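Local coordinates for Pre-mRNA-splicing factor SAD1 (Saccharomyces cerevisiae, PDB 4MSX), which promotes assembly of newly made U4 snRNA into the U4/U6 snRNP and is required for pre-mRNA splicing, though its deubiquitinase-like domain is catalytically inactive, at residues P343-T355 with T396-H408. Residues are numbered along the deposited sequence; the frame is centred on the assembly and turned at random.
Sequences PQINITKLLTKFT and TLVEFSSELEILH
Strands 344-346 and 397-399 run side by side in parallel, their short axes 25° apart, and four backbone hydrogen bonds join them, from Leu-397 N to Pro-343 O through to Ile-347 N on Glu-399 O (2.8 Å). Proline suits the first position because this pairing uses its carbonyl and asks for no N-H. Gln-344, Asn-346, Leu-397 and Glu-399 share one face. There two long polar chains cross: NE2 of Gln-344 bonds to the syn lone pair of Glu-399 OE1, bent to 134° at the hydrogen. The modelled separation of these two atoms, 2.5 Å, is doubtfully short. Gln-344 CG also lies 4.0 Å from Leu-397 CB. Asn-346 ends the strand and caps helix 347-350. With its CG anti to the backbone N (chi1 -163°), OD1 receives Thr-348 N in the carbonyl plane at 2.9 Å, while Thr-348 OG1 donates from above that plane. Branched, apolar Ile-345 and Val-398 form the opposite face. Thr-396 sets its CG2 against Ile-345 CG2 at 3.9 Å while its OG1 bonds to Asn-394, and from the helix Leu-350 CD1 reaches Val-398 CG1. Beyond the strands, Ile-347 CG2 packs on Phe-400 CB (3.8 Å), and Leu-351 and Leu-404 meet tip to tip through their CD1 methyls (3.8 Å). Phe-377, Phe-379 and Trp-478 extend this apolar layer. The small parallel pair thus leads into a capped helical turn that packs on strand 403-406, part of the USP-like domain's large mixed sheet, far from the zinc finger.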
ATOM      1  N   PRO A 343      15.780 -27.836  -0.996  1.00 38.05           N
ATOM      2  CA  PRO A 343      16.916 -26.923  -0.919  1.00 40.50           C
ATOM      3  C   PRO A 343      16.651 -25.772   0.054  1.00 39.20           C
ATOM      4  O   PRO A 343      15.506 -25.310   0.194  1.00 37.42           O
ATOM      5  CB  PRO A 343      17.069 -26.418  -2.360  1.00 42.77           C
ATOM      6  CG  PRO A 343      15.906 -26.885  -3.101  1.00 47.49           C
ATOM      7  CD  PRO A 343      15.262 -27.999  -2.365  1.00 44.27           C
ATOM      8  N   GLN A 344      17.695 -25.334   0.742  1.00 29.81           N
ATOM      9  CA  GLN A 344      17.582 -24.247   1.721  1.00 35.90           C
ATOM     10  C   GLN A 344      18.790 -23.365   1.554  1.00 44.43           C
ATOM     11  O   GLN A 344      19.866 -23.828   1.119  1.00 39.43           O
ATOM     12  CB  GLN A 344      17.597 -24.744   3.163  1.00 43.94           C
ATOM     13  CG  GLN A 344      16.476 -25.642   3.554  1.00 43.97           C
ATOM     14  CD  GLN A 344      16.807 -26.491   4.807  1.00 50.36           C
ATOM     15  OE1 GLN A 344      16.592 -27.702   4.802  1.00 58.38           O
ATOM     16  NE2 GLN A 344      17.312 -25.862   5.860  1.00 41.06           N
ATOM     17  N   ILE A 345      18.631 -22.106   1.921  1.00 29.71           N
ATOM     18  CA  ILE A 345      19.754 -21.189   1.921  1.00 30.08           C
ATOM     19  C   ILE A 345      19.498 -20.056   2.893  1.00 34.83           C
ATOM     20  O   ILE A 345      18.356 -19.585   3.018  1.00 33.33           O
ATOM     21  CB  ILE A 345      20.024 -20.621   0.513  1.00 33.61           C
ATOM     22  CG1 ILE A 345      21.405 -19.953   0.526  1.00 37.26           C
ATOM     23  CG2 ILE A 345      18.914 -19.593   0.073  1.00 32.98           C
ATOM     24  CD1 ILE A 345      21.956 -19.645  -0.805  1.00 42.16           C
ATOM     25  N   ASN A 346      20.525 -19.595   3.602  1.00 30.83           N
ATOM     26  CA  ASN A 346      20.307 -18.503   4.543  1.00 30.15           C
ATOM     27  C   ASN A 346      20.437 -17.185   3.797  1.00 30.33           C
ATOM     28  O   ASN A 346      21.255 -17.055   2.862  1.00 30.48           O
ATOM     29  CB  ASN A 346      21.334 -18.513   5.681  1.00 35.56           C
ATOM     30  CG  ASN A 346      20.875 -17.650   6.882  1.00 38.52           C
ATOM     31  OD1 ASN A 346      21.059 -16.422   6.903  1.00 35.85           O
ATOM     32  ND2 ASN A 346      20.243 -18.294   7.871  1.00 41.24           N
ATOM     33  N   ILE A 347      19.652 -16.198   4.203  1.00 30.14           N
ATOM     34  CA  ILE A 347      19.766 -14.882   3.594  1.00 31.05           C
ATOM     35  C   ILE A 347      21.189 -14.328   3.679  1.00 39.36           C
ATOM     36  O   ILE A 347      21.612 -13.626   2.787  1.00 30.33           O
ATOM     37  CB  ILE A 347      18.730 -13.861   4.216  1.00 28.79           C
ATOM     38  CG1 ILE A 347      18.646 -12.583   3.342  1.00 31.43           C
ATOM     39  CG2 ILE A 347      19.081 -13.513   5.664  1.00 30.78           C
ATOM     40  CD1 ILE A 347      17.370 -11.747   3.634  1.00 35.87           C
ATOM     41  N   THR A 348      21.960 -14.648   4.730  1.00 30.69           N
ATOM     42  CA  THR A 348      23.306 -14.037   4.849  1.00 31.59           C
ATOM     43  C   THR A 348      24.185 -14.589   3.726  1.00 32.24           C
ATOM     44  O   THR A 348      25.091 -13.918   3.232  1.00 36.69           O
ATOM     45  CB  THR A 348      23.975 -14.375   6.206  1.00 39.45           C
ATOM     46  OG1 THR A 348      23.938 -15.796   6.378  1.00 42.39           O
ATOM     47  CG2 THR A 348      23.247 -13.709   7.333  1.00 41.57           C
ATOM     48  N   LYS A 349      23.899 -15.811   3.306  1.00 31.43           N
ATOM     49  CA  LYS A 349      24.679 -16.407   2.258  1.00 36.49           C
ATOM     50  C   LYS A 349      24.301 -15.786   0.900  1.00 43.57           C
ATOM     51  O   LYS A 349      25.134 -15.689   0.008  1.00 35.30           O
ATOM     52  CB  LYS A 349      24.477 -17.930   2.259  1.00 41.61           C
ATOM     53  CG  LYS A 349      25.095 -18.629   1.054  1.00 58.00           C
ATOM     54  CD  LYS A 349      25.910 -19.858   1.473  1.00 85.03           C
ATOM     55  CE  LYS A 349      26.339 -20.705   0.268  1.00 71.56           C
ATOM     56  NZ  LYS A 349      27.389 -21.715   0.626  1.00 92.42           N
ATOM     57  N   LEU A 350      23.044 -15.367   0.717  1.00 34.92           N
ATOM     58  CA  LEU A 350      22.684 -14.661  -0.540  1.00 33.79           C
ATOM     59  C   LEU A 350      23.428 -13.323  -0.601  1.00 30.32           C
ATOM     60  O   LEU A 350      23.689 -12.798  -1.659  1.00 42.62           O
ATOM     61  CB  LEU A 350      21.154 -14.437  -0.623  1.00 28.81           C
ATOM     62  CG  LEU A 350      20.297 -15.712  -0.726  1.00 29.34           C
ATOM     63  CD1 LEU A 350      18.765 -15.379  -0.591  1.00 29.46           C
ATOM     64  CD2 LEU A 350      20.580 -16.482  -2.024  1.00 30.17           C
ATOM     65  N   LEU A 351      23.740 -12.738   0.544  1.00 31.52           N
ATOM     66  CA  LEU A 351      24.385 -11.425   0.558  1.00 37.80           C
ATOM     67  C   LEU A 351      25.928 -11.496   0.465  1.00 45.44           C
ATOM     68  O   LEU A 351      26.589 -10.448   0.480  1.00 41.14           O
ATOM     69  CB  LEU A 351      23.958 -10.653   1.796  1.00 38.04           C
ATOM     70  CG  LEU A 351      22.490 -10.205   1.739  1.00 39.10           C
ATOM     71  CD1 LEU A 351      22.006  -9.811   3.112  1.00 38.43           C
ATOM     72  CD2 LEU A 351      22.315  -9.005   0.731  1.00 35.90           C
ATOM     73  N   THR A 352      26.481 -12.711   0.344  1.00 41.11           N
ATOM     74  CA  THR A 352      27.952 -12.918   0.343  1.00 52.29           C
ATOM     75  C   THR A 352      28.642 -12.130  -0.756  1.00 45.49           C
ATOM     76  O   THR A 352      29.701 -11.575  -0.552  1.00 54.17           O
ATOM     77  CB  THR A 352      28.381 -14.380   0.064  1.00 45.14           C
ATOM     78  OG1 THR A 352      27.527 -15.290   0.738  1.00 52.50           O
ATOM     79  CG2 THR A 352      29.827 -14.602   0.533  1.00 67.08           C
ATOM     80  N   LYS A 353      28.044 -12.157  -1.930  1.00 44.81           N
ATOM     81  CA  LYS A 353      28.403 -11.286  -3.033  1.00 55.06           C
ATOM     82  C   LYS A 353      28.959  -9.945  -2.534  1.00 55.76           C
ATOM     83  O   LYS A 353      30.005  -9.503  -2.991  1.00 58.71           O
ATOM     84  CB  LYS A 353      27.118 -11.007  -3.809  1.00 59.49           C
ATOM     85  CG  LYS A 353      27.242 -11.018  -5.295  1.00 58.37           C
ATOM     86  CD  LYS A 353      25.885 -10.861  -5.890  1.00 55.18           C
ATOM     87  CE  LYS A 353      25.934 -11.019  -7.386  1.00 69.32           C
ATOM     88  NZ  LYS A 353      24.699 -10.458  -8.000  1.00 78.25           N
ATOM     89  N   PHE A 354      28.265  -9.307  -1.579  1.00 45.29           N
ATOM     90  CA  PHE A 354      28.610  -7.944  -1.160  1.00 43.02           C
ATOM     91  C   PHE A 354      29.445  -7.876   0.109  1.00 50.10           C
ATOM     92  O   PHE A 354      29.914  -6.811   0.488  1.00 51.88           O
ATOM     93  CB  PHE A 354      27.335  -7.100  -0.980  1.00 41.54           C
ATOM     94  CG  PHE A 354      26.362  -7.222  -2.145  1.00 41.14           C
ATOM     95  CD1 PHE A 354      26.546  -6.499  -3.312  1.00 46.37           C
ATOM     96  CD2 PHE A 354      25.252  -8.038  -2.064  1.00 40.94           C
ATOM     97  CE1 PHE A 354      25.628  -6.614  -4.401  1.00 43.06           C
ATOM     98  CE2 PHE A 354      24.354  -8.174  -3.153  1.00 40.90           C
ATOM     99  CZ  PHE A 354      24.554  -7.445  -4.319  1.00 40.26           C
ATOM    100  N   THR A 355      29.613  -8.999   0.781  1.00 51.25           N
ATOM    101  CA  THR A 355      30.241  -8.980   2.094  1.00 56.92           C
ATOM    102  C   THR A 355      31.487  -9.887   2.191  1.00 64.44           C
ATOM    103  O   THR A 355      32.016 -10.084   3.285  1.00 71.92           O
ATOM    104  CB  THR A 355      29.227  -9.396   3.189  1.00 55.82           C
ATOM    105  OG1 THR A 355      28.842 -10.761   2.999  1.00 55.19           O
ATOM    106  CG2 THR A 355      27.955  -8.497   3.157  1.00 59.52           C
ATOM    107  N   THR A 396      13.297 -22.577  -3.414  1.00 28.78           N
ATOM    108  CA  THR A 396      14.345 -22.700  -2.396  1.00 30.87           C
ATOM    109  C   THR A 396      13.861 -22.042  -1.116  1.00 38.70           C
ATOM    110  O   THR A 396      13.317 -20.914  -1.131  1.00 31.89           O
ATOM    111  CB  THR A 396      15.680 -22.060  -2.861  1.00 35.11           C
ATOM    112  OG1 THR A 396      16.106 -22.661  -4.094  1.00 30.90           O
ATOM    113  CG2 THR A 396      16.757 -22.214  -1.828  1.00 35.93           C
ATOM    114  N   LEU A 397      14.047 -22.730   0.006  1.00 28.16           N
ATOM    115  CA  LEU A 397      13.649 -22.186   1.288  1.00 29.90           C
ATOM    116  C   LEU A 397      14.654 -21.164   1.783  1.00 36.54           C
ATOM    117  O   LEU A 397      15.793 -21.501   2.148  1.00 34.56           O
ATOM    118  CB  LEU A 397      13.437 -23.296   2.307  1.00 33.60           C
ATOM    119  CG  LEU A 397      13.033 -22.807   3.706  1.00 35.96           C
ATOM    120  CD1 LEU A 397      11.741 -22.037   3.611  1.00 35.42           C
ATOM    121  CD2 LEU A 397      12.874 -24.046   4.604  1.00 40.66           C
ATOM    122  N   VAL A 398      14.234 -19.898   1.801  1.00 32.16           N
ATOM    123  CA  VAL A 398      15.109 -18.822   2.257  1.00 27.74           C
ATOM    124  C   VAL A 398      14.947 -18.585   3.761  1.00 33.11           C
ATOM    125  O   VAL A 398      13.861 -18.198   4.263  1.00 31.82           O
ATOM    126  CB  VAL A 398      14.845 -17.448   1.484  1.00 29.46           C
ATOM    127  CG1 VAL A 398      15.756 -16.364   2.038  1.00 32.53           C
ATOM    128  CG2 VAL A 398      15.072 -17.605   0.009  1.00 32.35           C
ATOM    129  N   GLU A 399      16.035 -18.822   4.484  1.00 28.83           N
ATOM    130  CA  GLU A 399      16.042 -18.693   5.938  1.00 35.41           C
ATOM    131  C   GLU A 399      16.508 -17.317   6.399  1.00 30.76           C
ATOM    132  O   GLU A 399      17.529 -16.822   5.943  1.00 35.31           O
ATOM    133  CB  GLU A 399      16.916 -19.816   6.528  1.00 36.59           C
ATOM    134  CG  GLU A 399      16.222 -21.146   6.156  1.00 42.31           C
ATOM    135  CD  GLU A 399      17.049 -22.391   6.325  1.00 51.43           C
ATOM    136  OE1 GLU A 399      16.467 -23.473   6.050  1.00 56.83           O
ATOM    137  OE2 GLU A 399      18.237 -22.305   6.705  1.00 47.83           O
ATOM    138  N   PHE A 400      15.763 -16.714   7.317  1.00 27.37           N
ATOM    139  CA  PHE A 400      16.124 -15.407   7.821  1.00 31.07           C
ATOM    140  C   PHE A 400      15.501 -15.267   9.208  1.00 29.99           C
ATOM    141  O   PHE A 400      14.532 -15.956   9.528  1.00 37.40           O
ATOM    142  CB  PHE A 400      15.610 -14.293   6.889  1.00 31.24           C
ATOM    143  CG  PHE A 400      14.096 -14.339   6.668  1.00 28.25           C
ATOM    144  CD1 PHE A 400      13.257 -13.730   7.565  1.00 30.30           C
ATOM    145  CD2 PHE A 400      13.562 -15.008   5.574  1.00 32.32           C
ATOM    146  CE1 PHE A 400      11.838 -13.738   7.359  1.00 29.47           C
ATOM    147  CE2 PHE A 400      12.161 -15.057   5.348  1.00 29.16           C
ATOM    148  CZ  PHE A 400      11.303 -14.402   6.276  1.00 28.84           C
ATOM    149  N   SER A 401      16.055 -14.376  10.002  1.00 33.63           N
ATOM    150  CA  SER A 401      15.496 -14.046  11.314  1.00 40.00           C
ATOM    151  C   SER A 401      15.138 -12.589  11.253  1.00 42.81           C
ATOM    152  O   SER A 401      14.894 -12.052  10.166  1.00 41.56           O
ATOM    153  CB  SER A 401      16.534 -14.299  12.431  1.00 43.62           C
ATOM    154  OG  SER A 401      17.635 -13.395  12.311  1.00 46.16           O
ATOM    155  N   SER A 402      15.118 -11.901  12.384  1.00 36.39           N
ATOM    156  CA  SER A 402      14.633 -10.529  12.314  1.00 39.18           C
ATOM    157  C   SER A 402      15.751  -9.517  12.234  1.00 36.83           C
ATOM    158  O   SER A 402      15.484  -8.331  12.128  1.00 32.60           O
ATOM    159  CB  SER A 402      13.643 -10.237  13.443  1.00 55.98           C
ATOM    160  OG  SER A 402      12.308 -10.555  13.003  1.00 55.81           O
ATOM    161  N   GLU A 403      16.998  -9.995  12.207  1.00 33.82           N
ATOM    162  CA  GLU A 403      18.155  -9.099  12.176  1.00 32.15           C
ATOM    163  C   GLU A 403      19.177  -9.555  11.161  1.00 28.17           C
ATOM    164  O   GLU A 403      19.323 -10.749  10.880  1.00 37.93           O
ATOM    165  CB  GLU A 403      18.903  -9.134  13.544  1.00 45.49           C
ATOM    166  CG  GLU A 403      18.078  -8.724  14.731  1.00 62.80           C
ATOM    167  CD  GLU A 403      18.898  -8.733  16.029  1.00 84.22           C
ATOM    168  OE1 GLU A 403      18.954  -7.672  16.698  1.00 73.12           O
ATOM    169  OE2 GLU A 403      19.492  -9.797  16.362  1.00 69.54           O
ATOM    170  N   LEU A 404      19.972  -8.614  10.687  1.00 32.28           N
ATOM    171  CA  LEU A 404      20.871  -8.898   9.615  1.00 35.12           C
ATOM    172  C   LEU A 404      21.974  -7.855   9.737  1.00 38.84           C
ATOM    173  O   LEU A 404      21.723  -6.749  10.148  1.00 36.71           O
ATOM    174  CB  LEU A 404      20.030  -8.762   8.299  1.00 38.36           C
ATOM    175  CG  LEU A 404      20.622  -8.752   6.914  1.00 49.04           C
ATOM    176  CD1 LEU A 404      19.524  -8.899   5.843  1.00 36.48           C
ATOM    177  CD2 LEU A 404      21.362  -7.454   6.727  1.00 52.62           C
ATOM    178  N   GLU A 405      23.208  -8.189   9.383  1.00 38.86           N
ATOM    179  CA  GLU A 405      24.235  -7.164   9.398  1.00 39.78           C
ATOM    180  C   GLU A 405      24.956  -7.171   8.067  1.00 36.89           C
ATOM    181  O   GLU A 405      25.258  -8.226   7.556  1.00 40.64           O
ATOM    182  CB  GLU A 405      25.232  -7.471  10.547  1.00 49.58           C
ATOM    183  CG  GLU A 405      26.203  -6.344  10.804  1.00 59.78           C
ATOM    184  CD  GLU A 405      27.039  -6.537  12.080  1.00 70.87           C
ATOM    185  OE1 GLU A 405      27.602  -7.644  12.281  1.00 63.61           O
ATOM    186  OE2 GLU A 405      27.120  -5.573  12.871  1.00 75.73           O
ATOM    187  N   ILE A 406      25.227  -6.001   7.495  1.00 40.58           N
ATOM    188  CA  ILE A 406      25.987  -5.933   6.242  1.00 42.96           C
ATOM    189  C   ILE A 406      27.181  -5.004   6.458  1.00 45.33           C
ATOM    190  O   ILE A 406      27.001  -3.806   6.650  1.00 43.50           O
ATOM    191  CB  ILE A 406      25.141  -5.344   5.070  1.00 45.75           C
ATOM    192  CG1 ILE A 406      23.944  -6.230   4.777  1.00 45.50           C
ATOM    193  CG2 ILE A 406      26.012  -5.175   3.818  1.00 42.53           C
ATOM    194  CD1 ILE A 406      22.859  -5.555   3.886  1.00 46.07           C
ATOM    195  N   LEU A 407      28.387  -5.562   6.428  1.00 52.50           N
ATOM    196  CA  LEU A 407      29.602  -4.796   6.747  1.00 66.11           C
ATOM    197  C   LEU A 407      29.374  -3.776   7.888  1.00 54.79           C
ATOM    198  O   LEU A 407      29.487  -2.550   7.718  1.00 54.11           O
ATOM    199  CB  LEU A 407      30.143  -4.115   5.492  1.00 70.37           C
ATOM    200  CG  LEU A 407      30.586  -5.122   4.420  1.00 60.12           C
ATOM    201  CD1 LEU A 407      31.105  -4.389   3.196  1.00 63.34           C
ATOM    202  CD2 LEU A 407      31.632  -6.129   4.970  1.00 71.26           C
ATOM    203  N   HIS A 408      28.998  -4.322   9.035  1.00 47.05           N
ATOM    204  CA  HIS A 408      28.822  -3.561  10.282  1.00 53.61           C
ATOM    205  C   HIS A 408      27.590  -2.679  10.372  1.00 58.44           C
ATOM    206  O   HIS A 408      27.355  -2.074  11.421  1.00 47.40           O
ATOM    207  CB  HIS A 408      30.099  -2.788  10.611  1.00 58.42           C
ATOM    208  CG  HIS A 408      31.280  -3.696  10.761  1.00 73.37           C
ATOM    209  ND1 HIS A 408      32.525  -3.410  10.243  1.00 76.89           N
ATOM    210  CD2 HIS A 408      31.381  -4.920  11.335  1.00 67.99           C
ATOM    211  CE1 HIS A 408      33.346  -4.411  10.508  1.00 86.70           C
ATOM    212  NE2 HIS A 408      32.676  -5.343  11.164  1.00 77.10           N
TER